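Local coordinates for protein cellulase (Bacillus sp. BG-CS10, PDB 5E0C) that probably hydrolyses internal beta-1,4-glucosidic bonds of cellulose with a family 5 TIM-barrel catalytic domain that is followed by two predicted carbohydrate-binding domains, at residues Tyr97-Leu102 against Met143-Asn148; Gln130-Phe135 against His176-Ser181. One frame throughout, in Å; residues are numbered along the deposited sequence.

Contact 1 of 2, residues Tyr97-Leu102 against Met143-Asn148; sequences YVMLNL and MFESVN
Tyr97 meets Met143 through its CB, which lies 3.9 Å from the Met143 methyl CE, while its hydroxyl is hydrogen-bonded to Asp16. Next, the carbonyl of Val98 accepts the amide of Met143 (Val98 O to Met143 N, 2.8 Å), a nearly straight bond, the first of the ladder between these two segments. Met99 points to the same face as Met143 and Glu145, the inside of the barrel. Its CG stands anti to the backbone N (chi1 -175°), carrying the chain inward until SD lies 3.4 Å from Glu145 OE1 and the methyl CE reaches Met143 SD. Unbranched, flexible methionines suit this interior, since their bends can fit round one another. Leu100 continues the ladder in both directions: its N gives a bond to Met143 O (3.0 Å), and its O receives Glu145 N (2.9 Å). Its side chain turns to the other face, where CD2 touches Phe144 CE1, apolar groups suited to the layer between barrel and helices. Asn101 lies alongside Glu145, the amide and carboxylate planes 46° apart; ND2 makes a weak bond to Glu145 OE1 (3.4 Å) and another to His103, while OD1 accepts Val62 N. Arg59 forms the salt bridge to Glu145 OE1. Leu102 O accepts Asn148 N (2.8 Å), joining the chain at the C-terminal ends of the two strands. These are neighbouring strands of the eight-stranded parallel barrel: strand 57-60 flanks residues 97-101, strand 190-193 flanks residues 142-145, and helix 117-134 packs on Leu102.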
ATOM      1  N   TYR A  97      -4.997  11.783  17.193  1.00 27.61           N
ATOM      2  CA  TYR A  97      -5.029  12.912  16.265  1.00 28.10           C
ATOM      3  C   TYR A  97      -5.915  12.521  15.101  1.00 26.95           C
ATOM      4  O   TYR A  97      -5.953  11.353  14.706  1.00 25.85           O
ATOM      5  CB  TYR A  97      -3.630  13.280  15.760  1.00 27.94           C
ATOM      6  CG  TYR A  97      -2.725  13.876  16.810  1.00 28.51           C
ATOM      7  CD1 TYR A  97      -1.954  13.060  17.635  1.00 29.55           C
ATOM      8  CD2 TYR A  97      -2.630  15.250  16.976  1.00 26.40           C
ATOM      9  CE1 TYR A  97      -1.117  13.596  18.595  1.00 29.10           C
ATOM     10  CE2 TYR A  97      -1.796  15.797  17.938  1.00 29.36           C
ATOM     11  CZ  TYR A  97      -1.041  14.968  18.744  1.00 30.65           C
ATOM     12  OH  TYR A  97      -0.207  15.506  19.703  1.00 31.28           O
ATOM     13  N   VAL A  98      -6.618  13.496  14.542  1.00 25.90           N
ATOM     14  CA  VAL A  98      -7.534  13.237  13.441  1.00 24.65           C
ATOM     15  C   VAL A  98      -7.300  14.185  12.273  1.00 25.58           C
ATOM     16  O   VAL A  98      -7.263  15.391  12.468  1.00 25.44           O
ATOM     17  CB  VAL A  98      -8.988  13.374  13.905  1.00 26.04           C
ATOM     18  CG1 VAL A  98      -9.922  13.136  12.749  1.00 24.97           C
ATOM     19  CG2 VAL A  98      -9.270  12.408  15.044  1.00 27.80           C
ATOM     20  N   MET A  99      -7.126  13.638  11.072  1.00 24.49           N
ATOM     21  CA  MET A  99      -7.023  14.444   9.858  1.00 22.74           C
ATOM     22  C   MET A  99      -8.302  14.313   9.035  1.00 23.92           C
ATOM     23  O   MET A  99      -8.676  13.203   8.652  1.00 24.11           O
ATOM     24  CB  MET A  99      -5.808  14.026   9.016  1.00 21.84           C
ATOM     25  CG  MET A  99      -5.582  14.913   7.787  1.00 21.53           C
ATOM     26  SD  MET A  99      -4.141  14.482   6.776  1.00 21.18           S
ATOM     27  CE  MET A  99      -2.907  14.328   8.044  1.00 16.40           C
ATOM     28  N   LEU A 100      -8.970  15.437   8.766  1.00 24.08           N
ATOM     29  CA  LEU A 100     -10.216  15.437   7.985  1.00 21.26           C
ATOM     30  C   LEU A 100     -10.048  16.181   6.655  1.00 24.38           C
ATOM     31  O   LEU A 100      -9.492  17.272   6.642  1.00 24.39           O
ATOM     32  CB  LEU A 100     -11.342  16.075   8.793  1.00 20.64           C
ATOM     33  CG  LEU A 100     -12.654  16.314   8.025  1.00 23.13           C
ATOM     34  CD1 LEU A 100     -13.292  15.006   7.591  1.00 22.27           C
ATOM     35  CD2 LEU A 100     -13.644  17.176   8.811  1.00 21.42           C
ATOM     36  N   ASN A 101     -10.541  15.628   5.546  1.00 23.71           N
ATOM     37  CA  ASN A 101     -10.278  16.243   4.242  1.00 19.85           C
ATOM     38  C   ASN A 101     -11.504  16.377   3.342  1.00 24.54           C
ATOM     39  O   ASN A 101     -12.621  16.072   3.753  1.00 25.57           O
ATOM     40  CB  ASN A 101      -9.187  15.456   3.490  1.00 19.17           C
ATOM     41  CG  ASN A 101      -9.675  14.100   2.931  1.00 22.55           C
ATOM     42  OD1 ASN A 101     -10.876  13.816   2.851  1.00 23.34           O
ATOM     43  ND2 ASN A 101      -8.721  13.264   2.529  1.00 19.79           N
ATOM     44  N   LEU A 102     -11.285  16.845   2.115  1.00 22.61           N
ATOM     45  CA  LEU A 102     -12.180  16.502   1.018  1.00 24.23           C
ATOM     46  C   LEU A 102     -11.414  15.466   0.226  1.00 24.29           C
ATOM     47  O   LEU A 102     -10.208  15.646  -0.006  1.00 23.97           O
ATOM     48  CB  LEU A 102     -12.549  17.703   0.137  1.00 24.00           C
ATOM     49  CG  LEU A 102     -12.767  19.068   0.786  1.00 26.56           C
ATOM     50  CD1 LEU A 102     -13.137  20.093  -0.289  1.00 26.03           C
ATOM     51  CD2 LEU A 102     -13.819  19.016   1.899  1.00 22.26           C
ATOM     52  N   MET A 143      -7.072  18.184  12.732  1.00 26.47           N
ATOM     53  CA  MET A 143      -6.476  19.016  11.701  1.00 26.50           C
ATOM     54  C   MET A 143      -7.240  18.887  10.373  1.00 26.89           C
ATOM     55  O   MET A 143      -7.900  17.871  10.124  1.00 27.82           O
ATOM     56  CB  MET A 143      -5.021  18.625  11.508  1.00 25.25           C
ATOM     57  CG  MET A 143      -4.837  17.245  10.904  1.00 24.27           C
ATOM     58  SD  MET A 143      -3.194  16.590  11.227  1.00 18.20           S
ATOM     59  CE  MET A 143      -3.400  15.911  12.884  1.00 26.25           C
ATOM     60  N   PHE A 144      -7.142  19.912   9.526  1.00 24.71           N
ATOM     61  CA  PHE A 144      -7.837  19.928   8.235  1.00 24.46           C
ATOM     62  C   PHE A 144      -6.882  19.814   7.070  1.00 24.22           C
ATOM     63  O   PHE A 144      -5.849  20.495   7.031  1.00 26.29           O
ATOM     64  CB  PHE A 144      -8.640  21.208   8.045  1.00 24.80           C
ATOM     65  CG  PHE A 144      -9.754  21.378   9.011  1.00 27.10           C
ATOM     66  CD1 PHE A 144     -10.355  20.279   9.606  1.00 26.82           C
ATOM     67  CD2 PHE A 144     -10.213  22.651   9.327  1.00 26.94           C
ATOM     68  CE1 PHE A 144     -11.404  20.450  10.508  1.00 27.31           C
ATOM     69  CE2 PHE A 144     -11.240  22.826  10.224  1.00 28.78           C
ATOM     70  CZ  PHE A 144     -11.839  21.726  10.819  1.00 29.02           C
ATOM     71  N   GLU A 145      -7.252  18.974   6.110  1.00 20.99           N
ATOM     72  CA  GLU A 145      -6.470  18.749   4.908  1.00 21.29           C
ATOM     73  C   GLU A 145      -7.285  19.253   3.716  1.00 23.13           C
ATOM     74  O   GLU A 145      -8.430  18.852   3.532  1.00 22.83           O
ATOM     75  CB  GLU A 145      -6.117  17.269   4.774  1.00 19.32           C
ATOM     76  CG  GLU A 145      -5.445  16.914   3.483  1.00 21.67           C
ATOM     77  CD  GLU A 145      -5.311  15.417   3.306  1.00 23.67           C
ATOM     78  OE1 GLU A 145      -6.059  14.683   3.998  1.00 23.33           O
ATOM     79  OE2 GLU A 145      -4.463  14.977   2.483  1.00 22.56           O
ATOM     80  N   SER A 146      -6.701  20.145   2.922  1.00 20.96           N
ATOM     81  CA  SER A 146      -7.474  20.916   1.947  1.00 22.03           C
ATOM     82  C   SER A 146      -8.197  20.060   0.912  1.00 22.27           C
ATOM     83  O   SER A 146      -9.411  20.202   0.718  1.00 23.30           O
ATOM     84  CB  SER A 146      -6.571  21.915   1.229  1.00 21.25           C
ATOM     85  OG  SER A 146      -5.542  21.243   0.525  1.00 20.07           O
ATOM     86  N   VAL A 147      -7.454  19.173   0.256  1.00 20.19           N
ATOM     87  CA  VAL A 147      -8.002  18.323  -0.795  1.00 21.77           C
ATOM     88  C   VAL A 147      -7.089  17.111  -0.986  1.00 21.47           C
ATOM     89  O   VAL A 147      -5.867  17.240  -0.939  1.00 21.33           O
ATOM     90  CB  VAL A 147      -8.158  19.103  -2.138  1.00 23.74           C
ATOM     91  CG1 VAL A 147      -6.874  19.858  -2.476  1.00 18.98           C
ATOM     92  CG2 VAL A 147      -8.549  18.168  -3.287  1.00 21.94           C
ATOM     93  N   ASN A 148      -7.671  15.932  -1.198  1.00 22.94           N
ATOM     94  CA  ASN A 148      -6.858  14.745  -1.435  1.00 21.96           C
ATOM     95  C   ASN A 148      -6.330  14.652  -2.862  1.00 23.37           C
ATOM     96  O   ASN A 148      -7.074  14.810  -3.811  1.00 24.10           O
ATOM     97  CB  ASN A 148      -7.643  13.482  -1.118  1.00 23.73           C
ATOM     98  CG  ASN A 148      -6.855  12.232  -1.435  1.00 22.66           C
ATOM     99  OD1 ASN A 148      -5.900  11.907  -0.738  1.00 23.94           O
ATOM    100  ND2 ASN A 148      -7.230  11.540  -2.495  1.00 20.72           N
TER

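Contact 2 of 2, residues Gln130-Phe135 against His176-Ser181; sequences QLSERF and HIVRES
Ser132 presses its small side chain against Ser181, the two CB atoms 3.9 Å apart, in the tightly packed part of the contact. Serine suits the spot because it takes little room between backbones: Ser132 and Val178 bring their CA atoms within 5.7 Å. Ser181 OG, hydrogen-bonded outside the two segments, adds van der Waals contact with Ser132 CB. With OG beside its own backbone N (chi1 -59°), the Ser132 hydroxyl leans over Val178, 3.7 Å from CG2, and also meets Ile177 CG2 at 3.8 Å. Both methyls border the hydroxyl, roughly at right angles to each other. Around this patch the contact is loose. The segment axes approach to 9.3 Å at the closest, at 28° to each other, and just 144 Å² is buried in all. Glu133 is exposed, its side chain no nearer than 5.2 Å, as befits a charged residue facing solvent. These are neighbouring helices of the TIM barrel's outer layer, where Asn185 binds Ser132 O and Gln136 binds Ser181 O. Cohesion between the two segments is therefore a matter of shape and van der Waals contact, with the Ser132 hydroxyl satisfied by Trp128 O, one turn back in its own helix.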
ATOM      1  N   GLN A 130     -18.574  25.178   5.910  1.00 30.86           N
ATOM      2  CA  GLN A 130     -19.388  24.300   6.748  1.00 34.21           C
ATOM      3  C   GLN A 130     -18.535  23.440   7.688  1.00 31.23           C
ATOM      4  O   GLN A 130     -18.868  23.276   8.867  1.00 33.31           O
ATOM      5  CB  GLN A 130     -20.275  23.412   5.879  1.00 36.06           C
ATOM      6  CG  GLN A 130     -21.371  24.154   5.156  1.00 31.44           C
ATOM      7  CD  GLN A 130     -22.295  23.211   4.415  1.00 34.91           C
ATOM      8  OE1 GLN A 130     -23.109  22.508   5.025  1.00 37.21           O
ATOM      9  NE2 GLN A 130     -22.170  23.179   3.097  1.00 31.99           N
ATOM     10  N   LEU A 131     -17.436  22.900   7.172  1.00 31.22           N
ATOM     11  CA  LEU A 131     -16.552  22.090   7.999  1.00 32.50           C
ATOM     12  C   LEU A 131     -15.923  22.947   9.085  1.00 31.19           C
ATOM     13  O   LEU A 131     -15.815  22.511  10.229  1.00 31.91           O
ATOM     14  CB  LEU A 131     -15.455  21.414   7.167  1.00 29.87           C
ATOM     15  CG  LEU A 131     -15.859  20.477   6.027  1.00 31.37           C
ATOM     16  CD1 LEU A 131     -14.717  19.558   5.657  1.00 29.85           C
ATOM     17  CD2 LEU A 131     -17.078  19.665   6.347  1.00 31.48           C
ATOM     18  N   SER A 132     -15.498  24.159   8.729  1.00 32.58           N
ATOM     19  CA  SER A 132     -14.896  25.071   9.711  1.00 31.58           C
ATOM     20  C   SER A 132     -15.860  25.350  10.852  1.00 31.40           C
ATOM     21  O   SER A 132     -15.502  25.279  12.026  1.00 30.98           O
ATOM     22  CB  SER A 132     -14.495  26.393   9.061  1.00 30.62           C
ATOM     23  OG  SER A 132     -13.563  26.194   8.017  1.00 34.30           O
ATOM     24  N   GLU A 133     -17.088  25.680  10.478  1.00 32.42           N
ATOM     25  CA  GLU A 133     -18.110  26.054  11.435  1.00 35.08           C
ATOM     26  C   GLU A 133     -18.459  24.885  12.337  1.00 34.47           C
ATOM     27  O   GLU A 133     -18.541  25.045  13.554  1.00 34.98           O
ATOM     28  CB  GLU A 133     -19.352  26.578  10.694  1.00 37.11           C
ATOM     29  CG  GLU A 133     -20.667  26.490  11.459  1.00 39.07           C
ATOM     30  CD  GLU A 133     -20.664  27.292  12.741  1.00 44.71           C
ATOM     31  OE1 GLU A 133     -19.780  28.163  12.913  1.00 47.02           O
ATOM     32  OE2 GLU A 133     -21.560  27.051  13.580  1.00 49.34           O
ATOM     33  N   ARG A 134     -18.641  23.708  11.741  1.00 33.31           N
ATOM     34  CA  ARG A 134     -18.996  22.511  12.500  1.00 32.98           C
ATOM     35  C   ARG A 134     -17.958  22.174  13.583  1.00 34.94           C
ATOM     36  O   ARG A 134     -18.320  21.841  14.709  1.00 34.50           O
ATOM     37  CB  ARG A 134     -19.176  21.327  11.545  1.00 34.81           C
ATOM     38  CG  ARG A 134     -19.538  20.002  12.205  1.00 36.34           C
ATOM     39  CD  ARG A 134     -20.791  20.113  13.077  1.00 39.54           C
ATOM     40  NE  ARG A 134     -22.011  20.339  12.304  1.00 41.27           N
ATOM     41  CZ  ARG A 134     -22.912  19.404  12.009  1.00 40.20           C
ATOM     42  NH1 ARG A 134     -22.746  18.155  12.419  1.00 37.39           N
ATOM     43  NH2 ARG A 134     -23.986  19.726  11.304  1.00 36.02           N
ATOM     44  N   PHE A 135     -16.673  22.286  13.265  1.00 32.38           N
ATOM     45  CA  PHE A 135     -15.655  21.861  14.217  1.00 33.58           C
ATOM     46  C   PHE A 135     -14.908  23.011  14.873  1.00 33.99           C
ATOM     47  O   PHE A 135     -13.798  22.842  15.374  1.00 33.30           O
ATOM     48  CB  PHE A 135     -14.683  20.911  13.519  1.00 34.44           C
ATOM     49  CG  PHE A 135     -15.374  19.755  12.866  1.00 34.39           C
ATOM     50  CD1 PHE A 135     -15.951  18.756  13.636  1.00 33.36           C
ATOM     51  CD2 PHE A 135     -15.494  19.689  11.491  1.00 29.54           C
ATOM     52  CE1 PHE A 135     -16.620  17.703  13.038  1.00 32.01           C
ATOM     53  CE2 PHE A 135     -16.149  18.639  10.891  1.00 30.20           C
ATOM     54  CZ  PHE A 135     -16.716  17.645  11.663  1.00 31.49           C
ATOM     55  N   HIS A 176      -7.637  30.717   4.281  1.00 28.82           N
ATOM     56  CA  HIS A 176      -8.302  31.918   4.770  1.00 30.04           C
ATOM     57  C   HIS A 176      -9.689  31.617   5.302  1.00 30.60           C
ATOM     58  O   HIS A 176     -10.100  32.221   6.274  1.00 32.94           O
ATOM     59  CB  HIS A 176      -8.350  32.982   3.670  1.00 31.36           C
ATOM     60  CG  HIS A 176      -7.003  33.568   3.355  1.00 33.06           C
ATOM     61  ND1 HIS A 176      -6.530  33.711   2.073  1.00 36.40           N
ATOM     62  CD2 HIS A 176      -6.020  34.019   4.173  1.00 28.82           C
ATOM     63  CE1 HIS A 176      -5.310  34.229   2.110  1.00 36.69           C
ATOM     64  NE2 HIS A 176      -4.984  34.426   3.372  1.00 34.00           N
ATOM     65  N   ILE A 177     -10.397  30.668   4.700  1.00 28.79           N
ATOM     66  CA  ILE A 177     -11.693  30.263   5.237  1.00 27.59           C
ATOM     67  C   ILE A 177     -11.542  29.779   6.692  1.00 28.14           C
ATOM     68  O   ILE A 177     -12.232  30.262   7.622  1.00 30.26           O
ATOM     69  CB  ILE A 177     -12.340  29.162   4.357  1.00 30.61           C
ATOM     70  CG1 ILE A 177     -12.707  29.736   2.990  1.00 28.79           C
ATOM     71  CG2 ILE A 177     -13.599  28.567   5.021  1.00 26.91           C
ATOM     72  CD1 ILE A 177     -13.029  28.692   1.934  1.00 28.32           C
ATOM     73  N   VAL A 178     -10.615  28.850   6.898  1.00 28.01           N
ATOM     74  CA  VAL A 178     -10.434  28.292   8.237  1.00 30.64           C
ATOM     75  C   VAL A 178      -9.978  29.364   9.241  1.00 31.27           C
ATOM     76  O   VAL A 178     -10.615  29.540  10.275  1.00 30.61           O
ATOM     77  CB  VAL A 178      -9.430  27.120   8.245  1.00 26.52           C
ATOM     78  CG1 VAL A 178      -9.259  26.581   9.657  1.00 24.95           C
ATOM     79  CG2 VAL A 178      -9.892  26.030   7.294  1.00 24.97           C
ATOM     80  N   ARG A 179      -8.900  30.084   8.924  1.00 29.40           N
ATOM     81  CA  ARG A 179      -8.385  31.126   9.818  1.00 30.69           C
ATOM     82  C   ARG A 179      -9.407  32.232  10.097  1.00 33.72           C
ATOM     83  O   ARG A 179      -9.407  32.821  11.182  1.00 34.84           O
ATOM     84  CB  ARG A 179      -7.108  31.742   9.242  1.00 29.06           C
ATOM     85  CG  ARG A 179      -5.938  30.772   9.153  1.00 30.99           C
ATOM     86  CD  ARG A 179      -5.420  30.362  10.537  1.00 30.77           C
ATOM     87  NE  ARG A 179      -4.245  29.493  10.431  1.00 30.66           N
ATOM     88  CZ  ARG A 179      -4.215  28.208  10.773  1.00 29.27           C
ATOM     89  NH1 ARG A 179      -5.295  27.615  11.273  1.00 27.52           N
ATOM     90  NH2 ARG A 179      -3.094  27.520  10.626  1.00 29.16           N
ATOM     91  N   GLU A 180     -10.277  32.513   9.127  1.00 32.88           N
ATOM     92  CA  GLU A 180     -11.320  33.526   9.310  1.00 36.82           C
ATOM     93  C   GLU A 180     -12.392  33.018  10.253  1.00 36.14           C
ATOM     94  O   GLU A 180     -13.069  33.807  10.907  1.00 36.35           O
ATOM     95  CB  GLU A 180     -11.954  33.946   7.973  1.00 35.82           C
ATOM     96  CG  GLU A 180     -11.304  35.199   7.388  1.00 39.95           C
ATOM     97  CD  GLU A 180     -11.506  35.363   5.890  1.00 43.35           C
ATOM     98  OE1 GLU A 180     -12.486  34.801   5.345  1.00 43.80           O
ATOM     99  OE2 GLU A 180     -10.666  36.056   5.260  1.00 41.85           O
ATOM    100  N   SER A 181     -12.553  31.700  10.326  1.00 36.75           N
ATOM    101  CA  SER A 181     -13.521  31.151  11.273  1.00 36.22           C
ATOM    102  C   SER A 181     -13.150  31.423  12.744  1.00 35.98           C
ATOM    103  O   SER A 181     -14.011  31.437  13.622  1.00 37.97           O
ATOM    104  CB  SER A 181     -13.677  29.651  11.049  1.00 37.21           C
ATOM    105  OG  SER A 181     -14.751  29.156  11.823  1.00 43.39           O
TER

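Contact 1 lies in the barrel wall and contact 2 in the helical layer around it, their centres about 13 Å apart. The chain alternates between them, running from strand 97-101 through helix 117-134 to strand 142-145 and then helix 161-181, the beta-alpha repeat of a TIM barrel. Outward side chains join the layers: Leu100 CD2 packs 3.6 Å from Phe135 CE2, and Phe144 CD2 lies 4.0 Å from Val178 CG2. After Asn148 the sequence continues as Glu-Pro, completing the Asn-Glu-Pro motif of family 5, so the next residue is probably the acid/base; Asn148, hydrogen-bonded to Arg59, lies beside it, whereas contact 2 belongs to the outer shell.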